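Virulence protein STM3117 (Salmonella enterica subsp. enterica serovar Typhimurium, PDB 3HUH) promotes replication of Salmonella Typhimurium inside host macrophages and may act in biosynthesis and modification of the cell-wall peptidoglycan. Local coordinates at residues Ala49-Phe52 against Arg56-Leu59; Glu43-Ser48 against Ile128-Pro133. All blocks are in the same frame, centred on the assembly; numbering follows the deposited sequence.

Overall arrangement
The two contacts sit at different depths of a glyoxalase/VOC fold built on two mixed four-stranded sheets, their centres about 16 Å apart. Contact 1 is peripheral: it pairs edge strand 48-52 with strand 56-61 through backbone hydrogen bonds and side-chain packing on both faces, burying 427 Å². Contact 2 is buried, about 6 Å from the chain centre, and brings the turn after helix 34-43 against strand 123-131 of the other sheet. It buries only 65 Å² and is wholly apolar, with no hydrogen bond between its segments. The turn of contact 2 runs directly into the hairpin of contact 1, and L59 CB packs on F47 CD2 at 4.0 Å.

Contact 1: residues Ala49-Phe52 against Arg56-Leu59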
loop_
_atom_site.group_PDB
_atom_site.type_symbol
_atom_site.label_atom_id
_atom_site.label_comp_id
_atom_site.label_asym_id
_atom_site.label_seq_id
_atom_site.Cartn_x
_atom_site.Cartn_y
_atom_site.Cartn_z
ATOM N N ALA A 49 -11.170 3.594 12.702
ATOM C CA ALA A 49 -10.375 2.579 13.385
ATOM C C ALA A 49 -11.216 1.442 13.956
ATOM O O ALA A 49 -12.324 1.658 14.457
ATOM C CB ALA A 49 -9.540 3.224 14.505
ATOM N N VAL A 50 -10.686 0.225 13.864
ATOM C CA VAL A 50 -11.360 -0.958 14.396
ATOM C C VAL A 50 -10.326 -1.867 15.039
ATOM O O VAL A 50 -9.119 -1.680 14.857
ATOM C CB VAL A 50 -12.073 -1.779 13.303
ATOM C CG1 VAL A 50 -13.144 -0.942 12.631
ATOM C CG2 VAL A 50 -11.058 -2.298 12.293
ATOM N N THR A 51 -10.809 -2.851 15.788
ATOM C CA THR A 51 -9.942 -3.810 16.453
ATOM C C THR A 51 -10.336 -5.203 15.983
ATOM O O THR A 51 -11.488 -5.612 16.142
ATOM C CB THR A 51 -10.098 -3.738 17.985
ATOM O OG1 THR A 51 -9.818 -2.408 18.432
ATOM C CG2 THR A 51 -9.135 -4.707 18.669
ATOM N N PHE A 52 -9.387 -5.918 15.388
ATOM C CA PHE A 52 -9.633 -7.269 14.905
ATOM C C PHE A 52 -8.655 -8.226 15.580
ATOM O O PHE A 52 -7.674 -7.793 16.186
ATOM C CB PHE A 52 -9.494 -7.330 13.377
ATOM C CG PHE A 52 -8.093 -7.128 12.875
ATOM C CD1 PHE A 52 -7.300 -8.220 12.545
ATOM C CD2 PHE A 52 -7.576 -5.844 12.700
ATOM C CE1 PHE A 52 -6.015 -8.048 12.044
ATOM C CE2 PHE A 52 -6.284 -5.658 12.197
ATOM C CZ PHE A 52 -5.504 -6.766 11.867
ATOM N N ARG A 56 -5.741 -6.232 17.702
ATOM C CA ARG A 56 -5.006 -5.559 16.638
ATOM C C ARG A 56 -5.806 -4.398 16.072
ATOM O O ARG A 56 -7.037 -4.444 16.043
ATOM C CB ARG A 56 -4.670 -6.553 15.532
ATOM C CG ARG A 56 -3.977 -7.804 16.052
ATOM C CD ARG A 56 -3.313 -8.538 14.932
ATOM N NE ARG A 56 -2.729 -9.796 15.380
ATOM C CZ ARG A 56 -1.995 -10.579 14.602
ATOM N NH1 ARG A 56 -1.758 -10.216 13.346
ATOM N NH2 ARG A 56 -1.519 -11.730 15.068
ATOM N N LYS A 57 -5.107 -3.361 15.620
ATOM C CA LYS A 57 -5.761 -2.181 15.069
ATOM C C LYS A 57 -5.661 -2.058 13.557
ATOM O O LYS A 57 -4.643 -2.415 12.950
ATOM C CB LYS A 57 -5.177 -0.907 15.683
ATOM C CG LYS A 57 -5.551 -0.664 17.133
ATOM C CD LYS A 57 -4.869 -1.622 18.071
ATOM C CE LYS A 57 -5.258 -1.295 19.502
ATOM N NZ LYS A 57 -6.728 -1.435 19.724
ATOM N N ALA A 58 -6.731 -1.547 12.959
ATOM C CA ALA A 58 -6.784 -1.313 11.525
ATOM C C ALA A 58 -7.584 -0.044 11.272
ATOM O O ALA A 58 -8.349 0.416 12.129
ATOM C CB ALA A 58 -7.425 -2.492 10.811
ATOM N N LEU A 59 -7.378 0.528 10.097
ATOM C CA LEU A 59 -8.076 1.732 9.683
ATOM C C LEU A 59 -8.832 1.349 8.428
ATOM O O LEU A 59 -8.236 0.978 7.415
ATOM C CB LEU A 59 -7.084 2.853 9.379
ATOM C CG LEU A 59 -6.387 3.435 10.614
ATOM C CD1 LEU A 59 -5.150 4.200 10.187
ATOM C CD2 LEU A 59 -7.358 4.328 11.384
#
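F52 and R56 close a beta hairpin at the edge of one sheet of the glyoxalase/VOC fold, their side chains crossing on the same face as V50 and A58. The F52 ring lies over the partner strand: with chi1 68°, CG sits between the backbone N and the carbonyl carbon, which swings the ring across to R56 and A58. R56 CB covers one ring face as a CH-pi contact, 3.8 Å from the F52 centroid and 14° off the ring normal. The rest of R56 runs extended past the rim, its CD 4.0 Å from F52 CE1, and the guanidinium ends at 55° to the ring plane. There it meets F75 in a cation-pi contact, while K65 makes another with F52. K57 O lies at the ring edge, 3.7 Å from F52 CE2. A58 CB approaches that same CE2 obliquely, at 3.6 Å, and T119 of the second subunit also packs on the ring.

The register is set by paired antiparallel backbone bonds. V50 N donates to A58 O at 2.9 Å, and A58 N returns a bond to V50 O at 3.1 Å. F52 and R56 form the second hydrogen-bonded pair, leaving A49-L59 and T51-K57 as the non-hydrogen-bonded pairs.

The opposite face carries A49, T51, K57 and L59, and helix 34-43 packs against it: I38 touches A49 and K57, and Y41 touches L59. K57, bent at chi2 and chi4, lies alongside T51 and points the same way, bringing NZ to 3.5 Å from T51 OG1. Deeper on this face the pairing is purely apolar, L59 CD2 resting 4.0 Å from A49 CB.

Contact 2: residues Glu43-Ser48 against Ile128-Pro133; sequences EVLGFS and IYIRDP
L45, which together with V44 meets I130, also lays its CB over one face of the F47 ring, 3.7 Å above the plane and displaced toward the rim. F61 stacks with this ring and F91 meets it edge-to-face, so an aromatic cluster backs the turn that follows helix 34-43. This is an interior packing contact of the glyoxalase/VOC fold, in which that turn reaches strand 123-131 of the other four-stranded sheet.

The touching itself is done by methyl groups. I130 reaches toward the turn, its CD1 anti to CA (chi2 177°), and the methyl faces two branches of the turn. V44 presents CG1, placed there by a first torsion of -178° that carries it away from the backbone N. L45 CD2 stands farther off than V44 CG1, 4.5 Å from the same I130 CD1. The two turn methyls are close neighbours, V44 CG1 lying 3.7 Å from L45 CD2, and form a small apolar front facing I130.

Other residues complete the layer: I109 touches both V44 and I130, while F40 packs on L45 and I130. I21 of the second subunit reaches L45 and F47, linking this region to the dimer interface. G46 leaves the helical conformation with a phi of 76°, turning the chain toward strand 48-52. Across the gap between turn and strand, the closest approach is that of I130 CD1 to V44 CG1, at 4.2 Å.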
loop_
_atom_site.group_PDB
_atom_site.type_symbol
_atom_site.label_atom_id
_atom_site.label_comp_id
_atom_site.label_asym_id
_atom_site.label_seq_id
_atom_site.Cartn_x
_atom_site.Cartn_y
_atom_site.Cartn_z
ATOM N N GLU A 43 -9.115 11.789 12.065
ATOM C CA GLU A 43 -9.429 13.217 11.996
ATOM C C GLU A 43 -9.143 13.893 10.662
ATOM O O GLU A 43 -9.923 14.735 10.212
ATOM C CB GLU A 43 -8.708 13.973 13.120
ATOM C CG GLU A 43 -8.948 13.383 14.499
ATOM C CD GLU A 43 -8.477 14.280 15.627
ATOM O OE1 GLU A 43 -7.390 14.887 15.504
ATOM O OE2 GLU A 43 -9.191 14.367 16.648
ATOM N N VAL A 44 -8.038 13.530 10.022
ATOM C CA VAL A 44 -7.682 14.148 8.753
ATOM C C VAL A 44 -8.254 13.439 7.522
ATOM O O VAL A 44 -8.994 14.043 6.738
ATOM C CB VAL A 44 -6.150 14.246 8.617
ATOM C CG1 VAL A 44 -5.786 14.930 7.311
ATOM C CG2 VAL A 44 -5.580 15.008 9.812
ATOM N N LEU A 45 -7.926 12.159 7.356
ATOM C CA LEU A 45 -8.400 11.397 6.203
ATOM C C LEU A 45 -9.806 10.825 6.342
ATOM O O LEU A 45 -10.367 10.318 5.374
ATOM C CB LEU A 45 -7.427 10.257 5.880
ATOM C CG LEU A 45 -6.083 10.599 5.224
ATOM C CD1 LEU A 45 -6.334 11.299 3.902
ATOM C CD2 LEU A 45 -5.251 11.479 6.133
ATOM N N GLY A 46 -10.374 10.885 7.540
ATOM C CA GLY A 46 -11.716 10.364 7.729
ATOM C C GLY A 46 -11.842 8.856 7.792
ATOM O O GLY A 46 -12.934 8.314 7.597
ATOM N N PHE A 47 -10.740 8.158 8.052
ATOM C CA PHE A 47 -10.792 6.699 8.157
ATOM C C PHE A 47 -11.460 6.301 9.476
ATOM O O PHE A 47 -11.666 7.141 10.357
ATOM C CB PHE A 47 -9.380 6.104 8.119
ATOM C CG PHE A 47 -8.671 6.271 6.798
ATOM C CD1 PHE A 47 -9.297 6.871 5.706
ATOM C CD2 PHE A 47 -7.372 5.804 6.645
ATOM C CE1 PHE A 47 -8.628 6.996 4.483
ATOM C CE2 PHE A 47 -6.697 5.925 5.427
ATOM C CZ PHE A 47 -7.327 6.521 4.345
ATOM N N SER A 48 -11.783 5.020 9.619
ATOM C CA SER A 48 -12.422 4.528 10.839
ATOM C C SER A 48 -11.607 3.401 11.462
ATOM O O SER A 48 -11.385 2.369 10.830
ATOM C CB SER A 48 -13.837 4.026 10.543
ATOM O OG SER A 48 -14.655 5.066 10.038
ATOM N N ILE A 128 -2.314 16.418 -3.802
ATOM C CA ILE A 128 -1.873 17.262 -2.707
ATOM C C ILE A 128 -1.110 16.283 -1.814
ATOM O O ILE A 128 -1.553 15.149 -1.617
ATOM C CB ILE A 128 -3.073 17.887 -1.954
ATOM C CG1 ILE A 128 -2.570 18.923 -0.945
ATOM C CG2 ILE A 128 -3.890 16.809 -1.275
ATOM C CD1 ILE A 128 -1.900 20.121 -1.597
ATOM N N TYR A 129 0.046 16.697 -1.304
ATOM C CA TYR A 129 0.862 15.827 -0.462
ATOM C C TYR A 129 1.002 16.326 0.963
ATOM O O TYR A 129 1.232 17.514 1.194
ATOM C CB TYR A 129 2.279 15.699 -1.023
ATOM C CG TYR A 129 2.407 15.081 -2.393
ATOM C CD1 TYR A 129 2.790 13.747 -2.540
ATOM C CD2 TYR A 129 2.212 15.843 -3.542
ATOM C CE1 TYR A 129 2.988 13.190 -3.802
ATOM C CE2 TYR A 129 2.407 15.298 -4.808
ATOM C CZ TYR A 129 2.798 13.972 -4.931
ATOM O OH TYR A 129 3.030 13.437 -6.175
ATOM N N ILE A 130 0.867 15.409 1.913
ATOM C CA ILE A 130 1.046 15.723 3.330
ATOM C C ILE A 130 1.801 14.547 3.935
ATOM O O ILE A 130 2.100 13.567 3.245
ATOM C CB ILE A 130 -0.301 15.908 4.084
ATOM C CG1 ILE A 130 -1.162 14.645 3.963
ATOM C CG2 ILE A 130 -1.038 17.124 3.537
ATOM C CD1 ILE A 130 -2.460 14.707 4.730
ATOM N N ARG A 131 2.132 14.642 5.214
ATOM C CA ARG A 131 2.836 13.557 5.877
ATOM C C ARG A 131 2.090 13.142 7.123
ATOM O O ARG A 131 1.472 13.975 7.792
ATOM C CB ARG A 131 4.254 13.973 6.264
ATOM C CG ARG A 131 5.194 14.083 5.084
ATOM C CD ARG A 131 6.629 14.291 5.515
ATOM N NE ARG A 131 7.467 14.587 4.357
ATOM C CZ ARG A 131 7.818 13.700 3.433
ATOM N NH1 ARG A 131 7.416 12.437 3.529
ATOM N NH2 ARG A 131 8.552 14.083 2.396
ATOM N N ASP A 132 2.135 11.853 7.439
ATOM C CA ASP A 132 1.467 11.391 8.641
ATOM C C ASP A 132 2.438 11.544 9.813
ATOM O O ASP A 132 3.567 12.000 9.629
ATOM C CB ASP A 132 0.937 9.951 8.466
ATOM C CG ASP A 132 2.014 8.879 8.537
ATOM O OD1 ASP A 132 3.219 9.188 8.641
ATOM O OD2 ASP A 132 1.627 7.692 8.488
ATOM N N PRO A 133 2.014 11.186 11.032
ATOM C CA PRO A 133 2.886 11.319 12.207
ATOM C C PRO A 133 4.274 10.695 12.144
ATOM O O PRO A 133 5.203 11.170 12.813
ATOM C CB PRO A 133 2.038 10.724 13.323
ATOM C CG PRO A 133 0.663 11.120 12.922
ATOM C CD PRO A 133 0.658 10.782 11.443
#